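Local coordinates for protein rhamnosidase B (Bacillus sp., PDB 2OKX) that probably hydrolyses terminal alpha-L-rhamnose from rhamnosylated substrates, as a family 78 glycoside hydrolase, at residues Y219-D224 / L391-N396; N333-L337 / P386-Y392. One frame throughout, in Å; residues are numbered along the deposited sequence.

Interaction 1 of 2, residues Y219-D224 / L391-N396; sequences YAAALD and LYTEEN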
ATOM      1  N   TYR A 219      23.489  -0.175 -19.890  1.00 25.46           N
ATOM      2  CA  TYR A 219      22.397  -1.136 -20.003  1.00 24.81           C
ATOM      3  C   TYR A 219      21.678  -1.279 -18.657  1.00 22.97           C
ATOM      4  O   TYR A 219      22.313  -1.517 -17.638  1.00 23.80           O
ATOM      5  CB  TYR A 219      22.962  -2.501 -20.440  1.00 23.44           C
ATOM      6  CG  TYR A 219      21.948  -3.624 -20.484  1.00 23.25           C
ATOM      7  CD1 TYR A 219      20.976  -3.678 -21.484  1.00 23.16           C
ATOM      8  CD2 TYR A 219      21.937  -4.614 -19.503  1.00 22.21           C
ATOM      9  CE1 TYR A 219      20.017  -4.686 -21.501  1.00 23.78           C
ATOM     10  CE2 TYR A 219      20.982  -5.625 -19.511  1.00 21.65           C
ATOM     11  CZ  TYR A 219      20.025  -5.652 -20.509  1.00 22.47           C
ATOM     12  OH  TYR A 219      19.063  -6.629 -20.505  1.00 22.17           O
ATOM     13  N   ALA A 220      20.358  -1.114 -18.659  1.00 23.83           N
ATOM     14  CA  ALA A 220      19.553  -1.257 -17.442  1.00 22.11           C
ATOM     15  C   ALA A 220      18.201  -1.811 -17.859  1.00 22.39           C
ATOM     16  O   ALA A 220      17.499  -1.208 -18.668  1.00 23.28           O
ATOM     17  CB  ALA A 220      19.382   0.092 -16.745  1.00 21.12           C
ATOM     18  N   ALA A 221      17.832  -2.961 -17.309  1.00 21.21           N
ATOM     19  CA  ALA A 221      16.574  -3.580 -17.682  1.00 21.27           C
ATOM     20  C   ALA A 221      15.762  -4.067 -16.495  1.00 21.11           C
ATOM     21  O   ALA A 221      16.312  -4.465 -15.467  1.00 20.68           O
ATOM     22  CB  ALA A 221      16.841  -4.745 -18.642  1.00 21.72           C
ATOM     23  N   ALA A 222      14.444  -4.021 -16.657  1.00 20.14           N
ATOM     24  CA  ALA A 222      13.519  -4.477 -15.635  1.00 22.84           C
ATOM     25  C   ALA A 222      12.871  -5.739 -16.199  1.00 23.82           C
ATOM     26  O   ALA A 222      12.290  -5.718 -17.292  1.00 25.01           O
ATOM     27  CB  ALA A 222      12.464  -3.401 -15.355  1.00 18.73           C
ATOM     28  N   LEU A 223      12.984  -6.836 -15.456  1.00 23.46           N
ATOM     29  CA  LEU A 223      12.438  -8.117 -15.887  1.00 23.96           C
ATOM     30  C   LEU A 223      11.376  -8.657 -14.946  1.00 23.38           C
ATOM     31  O   LEU A 223      11.542  -8.619 -13.730  1.00 23.14           O
ATOM     32  CB  LEU A 223      13.554  -9.165 -15.981  1.00 23.98           C
ATOM     33  CG  LEU A 223      15.027  -8.751 -16.049  1.00 26.56           C
ATOM     34  CD1 LEU A 223      15.886 -10.013 -16.095  1.00 24.55           C
ATOM     35  CD2 LEU A 223      15.290  -7.883 -17.259  1.00 25.45           C
ATOM     36  N   ASP A 224      10.284  -9.164 -15.509  1.00 23.15           N
ATOM     37  CA  ASP A 224       9.237  -9.757 -14.693  1.00 24.22           C
ATOM     38  C   ASP A 224       9.500 -11.261 -14.743  1.00 24.51           C
ATOM     39  O   ASP A 224       8.901 -11.995 -15.534  1.00 24.69           O
ATOM     40  CB  ASP A 224       7.857  -9.429 -15.254  1.00 24.44           C
ATOM     41  CG  ASP A 224       6.739  -9.836 -14.316  1.00 24.47           C
ATOM     42  OD1 ASP A 224       5.626  -9.281 -14.439  1.00 26.18           O
ATOM     43  OD2 ASP A 224       6.968 -10.715 -13.460  1.00 23.53           O
ATOM     44  N   LEU A 391       7.347  -8.724 -20.915  1.00 25.61           N
ATOM     45  CA  LEU A 391       7.834  -8.832 -19.543  1.00 26.01           C
ATOM     46  C   LEU A 391       9.245  -8.276 -19.434  1.00 24.40           C
ATOM     47  O   LEU A 391       9.917  -8.463 -18.424  1.00 22.89           O
ATOM     48  CB  LEU A 391       7.845 -10.304 -19.104  1.00 25.93           C
ATOM     49  CG  LEU A 391       6.554 -11.111 -19.289  1.00 24.35           C
ATOM     50  CD1 LEU A 391       6.762 -12.534 -18.782  1.00 22.48           C
ATOM     51  CD2 LEU A 391       5.414 -10.438 -18.544  1.00 22.93           C
ATOM     52  N   TYR A 392       9.684  -7.576 -20.473  1.00 24.28           N
ATOM     53  CA  TYR A 392      11.038  -7.042 -20.516  1.00 24.98           C
ATOM     54  C   TYR A 392      11.116  -5.618 -21.053  1.00 25.19           C
ATOM     55  O   TYR A 392      10.423  -5.271 -22.011  1.00 25.62           O
ATOM     56  CB  TYR A 392      11.891  -7.953 -21.403  1.00 24.65           C
ATOM     57  CG  TYR A 392      13.300  -7.475 -21.643  1.00 22.75           C
ATOM     58  CD1 TYR A 392      14.333  -7.836 -20.782  1.00 22.23           C
ATOM     59  CD2 TYR A 392      13.607  -6.667 -22.740  1.00 22.94           C
ATOM     60  CE1 TYR A 392      15.637  -7.412 -21.006  1.00 20.63           C
ATOM     61  CE2 TYR A 392      14.911  -6.233 -22.972  1.00 18.95           C
ATOM     62  CZ  TYR A 392      15.918  -6.611 -22.102  1.00 21.31           C
ATOM     63  OH  TYR A 392      17.211  -6.204 -22.326  1.00 20.02           O
ATOM     64  N   THR A 393      11.967  -4.797 -20.440  1.00 25.11           N
ATOM     65  CA  THR A 393      12.156  -3.425 -20.903  1.00 25.42           C
ATOM     66  C   THR A 393      13.510  -2.851 -20.503  1.00 24.58           C
ATOM     67  O   THR A 393      14.010  -3.106 -19.408  1.00 24.30           O
ATOM     68  CB  THR A 393      11.052  -2.463 -20.388  1.00 25.99           C
ATOM     69  OG1 THR A 393      11.217  -1.182 -21.018  1.00 25.73           O
ATOM     70  CG2 THR A 393      11.142  -2.284 -18.867  1.00 24.31           C
ATOM     71  N   GLU A 394      14.105  -2.084 -21.412  1.00 22.60           N
ATOM     72  CA  GLU A 394      15.391  -1.447 -21.167  1.00 21.92           C
ATOM     73  C   GLU A 394      15.188   0.020 -20.779  1.00 22.03           C
ATOM     74  O   GLU A 394      16.141   0.781 -20.645  1.00 22.58           O
ATOM     75  CB  GLU A 394      16.285  -1.575 -22.408  1.00 23.59           C
ATOM     76  CG  GLU A 394      16.958  -2.945 -22.502  1.00 23.79           C
ATOM     77  CD  GLU A 394      17.569  -3.233 -23.866  1.00 28.00           C
ATOM     78  OE1 GLU A 394      18.083  -2.296 -24.509  1.00 26.25           O
ATOM     79  OE2 GLU A 394      17.545  -4.411 -24.283  1.00 29.53           O
ATOM     80  N   GLU A 395      13.928   0.408 -20.611  1.00 21.55           N
ATOM     81  CA  GLU A 395      13.586   1.766 -20.195  1.00 21.53           C
ATOM     82  C   GLU A 395      13.308   1.576 -18.706  1.00 19.81           C
ATOM     83  O   GLU A 395      12.164   1.439 -18.283  1.00 21.42           O
ATOM     84  CB  GLU A 395      12.347   2.235 -20.955  1.00 20.45           C
ATOM     85  CG  GLU A 395      12.550   2.183 -22.473  1.00 24.86           C
ATOM     86  CD  GLU A 395      11.335   2.621 -23.256  1.00 26.43           C
ATOM     87  OE1 GLU A 395      10.347   1.853 -23.316  1.00 29.36           O
ATOM     88  OE2 GLU A 395      11.367   3.742 -23.808  1.00 30.24           O
ATOM     89  N   ASN A 396      14.388   1.558 -17.931  1.00 20.16           N
ATOM     90  CA  ASN A 396      14.339   1.291 -16.500  1.00 21.15           C
ATOM     91  C   ASN A 396      14.752   2.456 -15.602  1.00 19.89           C
ATOM     92  O   ASN A 396      15.928   2.619 -15.261  1.00 20.00           O
ATOM     93  CB  ASN A 396      15.218   0.060 -16.235  1.00 21.61           C
ATOM     94  CG  ASN A 396      15.257  -0.338 -14.780  1.00 24.18           C
ATOM     95  OD1 ASN A 396      14.463   0.137 -13.963  1.00 21.31           O
ATOM     96  ND2 ASN A 396      16.183  -1.231 -14.445  1.00 22.85           N
TER
HETATM   97  O   HOH W   1      18.867   0.308 -20.854  1.00 25.88           O
HETATM   98  O   HOH W   2       9.483  -5.448 -17.086  1.00 23.77           O
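Tyr219 and Tyr392 approach from opposite directions, and Tyr219 OH donates to Tyr392 OH across 2.6 Å, each oxygen lying at the other ring's edge near its plane. Tyr392 OH in turn donates a hydrogen bond to Glu394 OE2 at 2.7 Å, meeting the carboxylate on its anti side, 20° out of plane. Both tyrosines carry CG anti to the backbone N (chi1 175° each), which points the two rings along the strands toward each other until the hydroxyls meet.

The backbones pair antiparallel: 392-393 is the outermost strand of a five-stranded antiparallel sheet, and its neighbour 219-223 bonds on its other edge to strand 314-320. Ala222 and Thr393 form the hydrogen-bonded pair: Ala222 N to Thr393 O measures 2.9 Å, and the return bond, Thr393 N to Ala222 O, is longer. Past the non-hydrogen-bonded pair Leu223 and Tyr392, Asp224 N reaches Leu391 O at 3.0 Å. A water accepts from Ala220 N and can donate to Glu394 O, bridging the backbones.

Leu223 CD2 lies 3.7 Å from Tyr392 CD1, while Ala221 CB sits 3.8 Å from Tyr392 CE1. Ala222 CB meets Thr393 CG2 on the other face. Asp224 caps helix 225-229 through Asn227 N and pairs with Arg20; Asn396 OD1 caps helix 397-402 through Gly399 N, and its ND2 bonds to His315.

A phenylalanine in place of Tyr392 would probably leave Tyr219 OH and Glu394 OE2 without the hydroxyl that joins them. The donors run one way onto a carboxylate, which is likely to polarise both hydroxyls and strengthen this short link.

Interaction 2 of 2, residues N333-L337 / P386-Y392; sequences NGVPL and PFEPSLY
Val335 drives its side chain between Tyr392 and Phe387, running past Tyr392 in the reverse direction. At its root, CB already lies 4.0 Å from Phe387 CB. The branch CG1 stands anti to the backbone N (chi1 179°), a setting that lays it squarely over one face of the Tyr392 ring: CG1 is 3.4 Å from the ring centroid and only 9° off the normal, a CH-pi contact. The same methyl also touches Phe387 CB at 3.6 Å, filling the angle between the two aromatic residues. CG2, the other branch, is turned to the root of the ring, 3.6 Å from Tyr392 CD2, and reaches on to Pro389 CA.

Val335's two successors add to the hold on this tyrosine. Pro336 crosses the hydroxyl end, which is held by Tyr219, and brings its CG to 3.4 Å from Tyr392 OH; Leu337 comes across at about a right angle to bring CD1 within 3.6 Å of Tyr392 CE1. A water also links the backbones, accepting from Phe387 N at 2.6 Å and donating to Leu337 O.

The loops meet just beyond the end of an antiparallel strand pair: 333-337 leads into strand 338-340, while the other loop emerges from strand 384-386 beside it. Pro336 O is bound by Thr248 of strand 240-252. Farther out, Phe387 rests on Leu225 of helix 225-229 and on Leu223, while Leu337 packs against Tyr219, so the loop pair lies against strand 219-223 of the neighbouring five-stranded sheet.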
ATOM      1  N   ASN A 333      14.126 -12.886 -30.584  1.00 36.27           N
ATOM      2  CA  ASN A 333      12.758 -12.393 -30.491  1.00 34.81           C
ATOM      3  C   ASN A 333      12.728 -10.923 -30.083  1.00 35.11           C
ATOM      4  O   ASN A 333      11.660 -10.368 -29.828  1.00 34.67           O
ATOM      5  CB  ASN A 333      11.938 -13.228 -29.499  1.00 33.87           C
ATOM      6  CG  ASN A 333      12.341 -12.999 -28.051  1.00 32.65           C
ATOM      7  OD1 ASN A 333      11.646 -13.438 -27.131  1.00 35.18           O
ATOM      8  ND2 ASN A 333      13.463 -12.322 -27.839  1.00 26.05           N
ATOM      9  N   GLY A 334      13.901 -10.297 -30.024  1.00 33.86           N
ATOM     10  CA  GLY A 334      13.972  -8.894 -29.650  1.00 35.57           C
ATOM     11  C   GLY A 334      14.615  -8.631 -28.297  1.00 35.00           C
ATOM     12  O   GLY A 334      15.217  -7.578 -28.086  1.00 35.60           O
ATOM     13  N   VAL A 335      14.482  -9.581 -27.376  1.00 34.01           N
ATOM     14  CA  VAL A 335      15.057  -9.453 -26.039  1.00 32.42           C
ATOM     15  C   VAL A 335      16.385 -10.205 -25.999  1.00 30.77           C
ATOM     16  O   VAL A 335      16.429 -11.407 -26.254  1.00 32.05           O
ATOM     17  CB  VAL A 335      14.102 -10.041 -24.975  1.00 32.49           C
ATOM     18  CG1 VAL A 335      14.716  -9.921 -23.593  1.00 30.56           C
ATOM     19  CG2 VAL A 335      12.765  -9.323 -25.036  1.00 33.63           C
ATOM     20  N   PRO A 336      17.484  -9.504 -25.674  1.00 28.79           N
ATOM     21  CA  PRO A 336      18.832 -10.074 -25.602  1.00 28.39           C
ATOM     22  C   PRO A 336      19.106 -11.032 -24.447  1.00 28.96           C
ATOM     23  O   PRO A 336      20.258 -11.383 -24.187  1.00 29.24           O
ATOM     24  CB  PRO A 336      19.718  -8.836 -25.535  1.00 29.64           C
ATOM     25  CG  PRO A 336      18.885  -7.900 -24.716  1.00 28.01           C
ATOM     26  CD  PRO A 336      17.506  -8.070 -25.333  1.00 29.69           C
ATOM     27  N   LEU A 337      18.053 -11.451 -23.756  1.00 29.68           N
ATOM     28  CA  LEU A 337      18.201 -12.374 -22.639  1.00 30.28           C
ATOM     29  C   LEU A 337      17.315 -13.584 -22.866  1.00 28.66           C
ATOM     30  O   LEU A 337      16.346 -13.528 -23.622  1.00 30.20           O
ATOM     31  CB  LEU A 337      17.783 -11.710 -21.317  1.00 30.20           C
ATOM     32  CG  LEU A 337      18.456 -10.411 -20.875  1.00 30.27           C
ATOM     33  CD1 LEU A 337      17.823  -9.923 -19.583  1.00 31.34           C
ATOM     34  CD2 LEU A 337      19.933 -10.641 -20.680  1.00 31.54           C
ATOM     35  N   PRO A 386      13.110 -18.262 -24.848  1.00 32.40           N
ATOM     36  CA  PRO A 386      13.218 -16.832 -25.137  1.00 31.60           C
ATOM     37  C   PRO A 386      12.466 -16.069 -24.046  1.00 29.70           C
ATOM     38  O   PRO A 386      11.580 -16.626 -23.397  1.00 27.98           O
ATOM     39  CB  PRO A 386      12.550 -16.707 -26.501  1.00 32.62           C
ATOM     40  CG  PRO A 386      11.487 -17.752 -26.433  1.00 34.45           C
ATOM     41  CD  PRO A 386      12.216 -18.927 -25.812  1.00 32.38           C
ATOM     42  N   PHE A 387      12.824 -14.805 -23.846  1.00 29.85           N
ATOM     43  CA  PHE A 387      12.182 -13.974 -22.830  1.00 27.99           C
ATOM     44  C   PHE A 387      10.967 -13.280 -23.436  1.00 27.48           C
ATOM     45  O   PHE A 387      11.099 -12.570 -24.428  1.00 28.03           O
ATOM     46  CB  PHE A 387      13.169 -12.924 -22.328  1.00 27.25           C
ATOM     47  CG  PHE A 387      12.943 -12.512 -20.903  1.00 27.46           C
ATOM     48  CD1 PHE A 387      13.804 -12.948 -19.899  1.00 26.84           C
ATOM     49  CD2 PHE A 387      11.858 -11.714 -20.560  1.00 26.48           C
ATOM     50  CE1 PHE A 387      13.587 -12.595 -18.566  1.00 26.89           C
ATOM     51  CE2 PHE A 387      11.629 -11.354 -19.230  1.00 27.73           C
ATOM     52  CZ  PHE A 387      12.496 -11.797 -18.231  1.00 26.62           C
ATOM     53  N   GLU A 388       9.787 -13.485 -22.854  1.00 29.37           N
ATOM     54  CA  GLU A 388       8.582 -12.849 -23.381  1.00 31.25           C
ATOM     55  C   GLU A 388       8.772 -11.329 -23.396  1.00 30.75           C
ATOM     56  O   GLU A 388       8.971 -10.707 -22.356  1.00 31.23           O
ATOM     57  CB  GLU A 388       7.353 -13.219 -22.540  1.00 33.54           C
ATOM     58  CG  GLU A 388       6.044 -12.727 -23.158  1.00 40.79           C
ATOM     59  CD  GLU A 388       4.808 -13.092 -22.349  1.00 45.02           C
ATOM     60  OE1 GLU A 388       3.689 -12.727 -22.778  1.00 47.11           O
ATOM     61  OE2 GLU A 388       4.947 -13.737 -21.289  1.00 46.77           O
ATOM     62  N   PRO A 389       8.718 -10.716 -24.589  1.00 31.13           N
ATOM     63  CA  PRO A 389       8.885  -9.272 -24.794  1.00 30.29           C
ATOM     64  C   PRO A 389       8.122  -8.342 -23.848  1.00 28.07           C
ATOM     65  O   PRO A 389       8.684  -7.372 -23.349  1.00 28.20           O
ATOM     66  CB  PRO A 389       8.460  -9.085 -26.245  1.00 30.97           C
ATOM     67  CG  PRO A 389       8.919 -10.363 -26.880  1.00 31.31           C
ATOM     68  CD  PRO A 389       8.460 -11.393 -25.874  1.00 32.00           C
ATOM     69  N   SER A 390       6.847  -8.632 -23.608  1.00 28.29           N
ATOM     70  CA  SER A 390       6.030  -7.789 -22.742  1.00 27.81           C
ATOM     71  C   SER A 390       6.474  -7.789 -21.274  1.00 27.62           C
ATOM     72  O   SER A 390       6.038  -6.945 -20.488  1.00 26.62           O
ATOM     73  CB  SER A 390       4.559  -8.203 -22.841  1.00 27.51           C
ATOM     74  OG  SER A 390       4.360  -9.529 -22.386  1.00 29.94           O
ATOM     75  N   LEU A 391       7.347  -8.724 -20.915  1.00 25.61           N
ATOM     76  CA  LEU A 391       7.834  -8.832 -19.543  1.00 26.01           C
ATOM     77  C   LEU A 391       9.245  -8.276 -19.434  1.00 24.40           C
ATOM     78  O   LEU A 391       9.917  -8.463 -18.424  1.00 22.89           O
ATOM     79  CB  LEU A 391       7.845 -10.304 -19.104  1.00 25.93           C
ATOM     80  CG  LEU A 391       6.554 -11.111 -19.289  1.00 24.35           C
ATOM     81  CD1 LEU A 391       6.762 -12.534 -18.782  1.00 22.48           C
ATOM     82  CD2 LEU A 391       5.414 -10.438 -18.544  1.00 22.93           C
ATOM     83  N   TYR A 392       9.684  -7.576 -20.473  1.00 24.28           N
ATOM     84  CA  TYR A 392      11.038  -7.042 -20.516  1.00 24.98           C
ATOM     85  C   TYR A 392      11.116  -5.618 -21.053  1.00 25.19           C
ATOM     86  O   TYR A 392      10.423  -5.271 -22.011  1.00 25.62           O
ATOM     87  CB  TYR A 392      11.891  -7.953 -21.403  1.00 24.65           C
ATOM     88  CG  TYR A 392      13.300  -7.475 -21.643  1.00 22.75           C
ATOM     89  CD1 TYR A 392      14.333  -7.836 -20.782  1.00 22.23           C
ATOM     90  CD2 TYR A 392      13.607  -6.667 -22.740  1.00 22.94           C
ATOM     91  CE1 TYR A 392      15.637  -7.412 -21.006  1.00 20.63           C
ATOM     92  CE2 TYR A 392      14.911  -6.233 -22.972  1.00 18.95           C
ATOM     93  CZ  TYR A 392      15.918  -6.611 -22.102  1.00 21.31           C
ATOM     94  OH  TYR A 392      17.211  -6.204 -22.326  1.00 20.02           O
TER
HETATM   95  O   HOH W   3      14.474 -13.644 -25.561  1.00 27.36           O

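How the interactions relate
Interaction 2 is nested within interaction 1: along the chain come 219-224, 333-337, 386-392 and finally 391-396, the last two sharing Leu391 and Tyr392. Their centres lie 9 Å apart, and they touch directly, as where Leu223 CB packs 3.6 Å from Phe387 CZ. Interaction 1 adds the short outer strand 392-393 to a five-stranded antiparallel sheet; interaction 2 joins the loops beside strands 338-340 and 384-386, which belong to a separate, eight-stranded sheet. Tyr392 takes part in both, so its ring touches strand 219-223 as well as the loop 333-337. Together they bring the chain around 386-396 back against strand 219-223, where this long excursion begins.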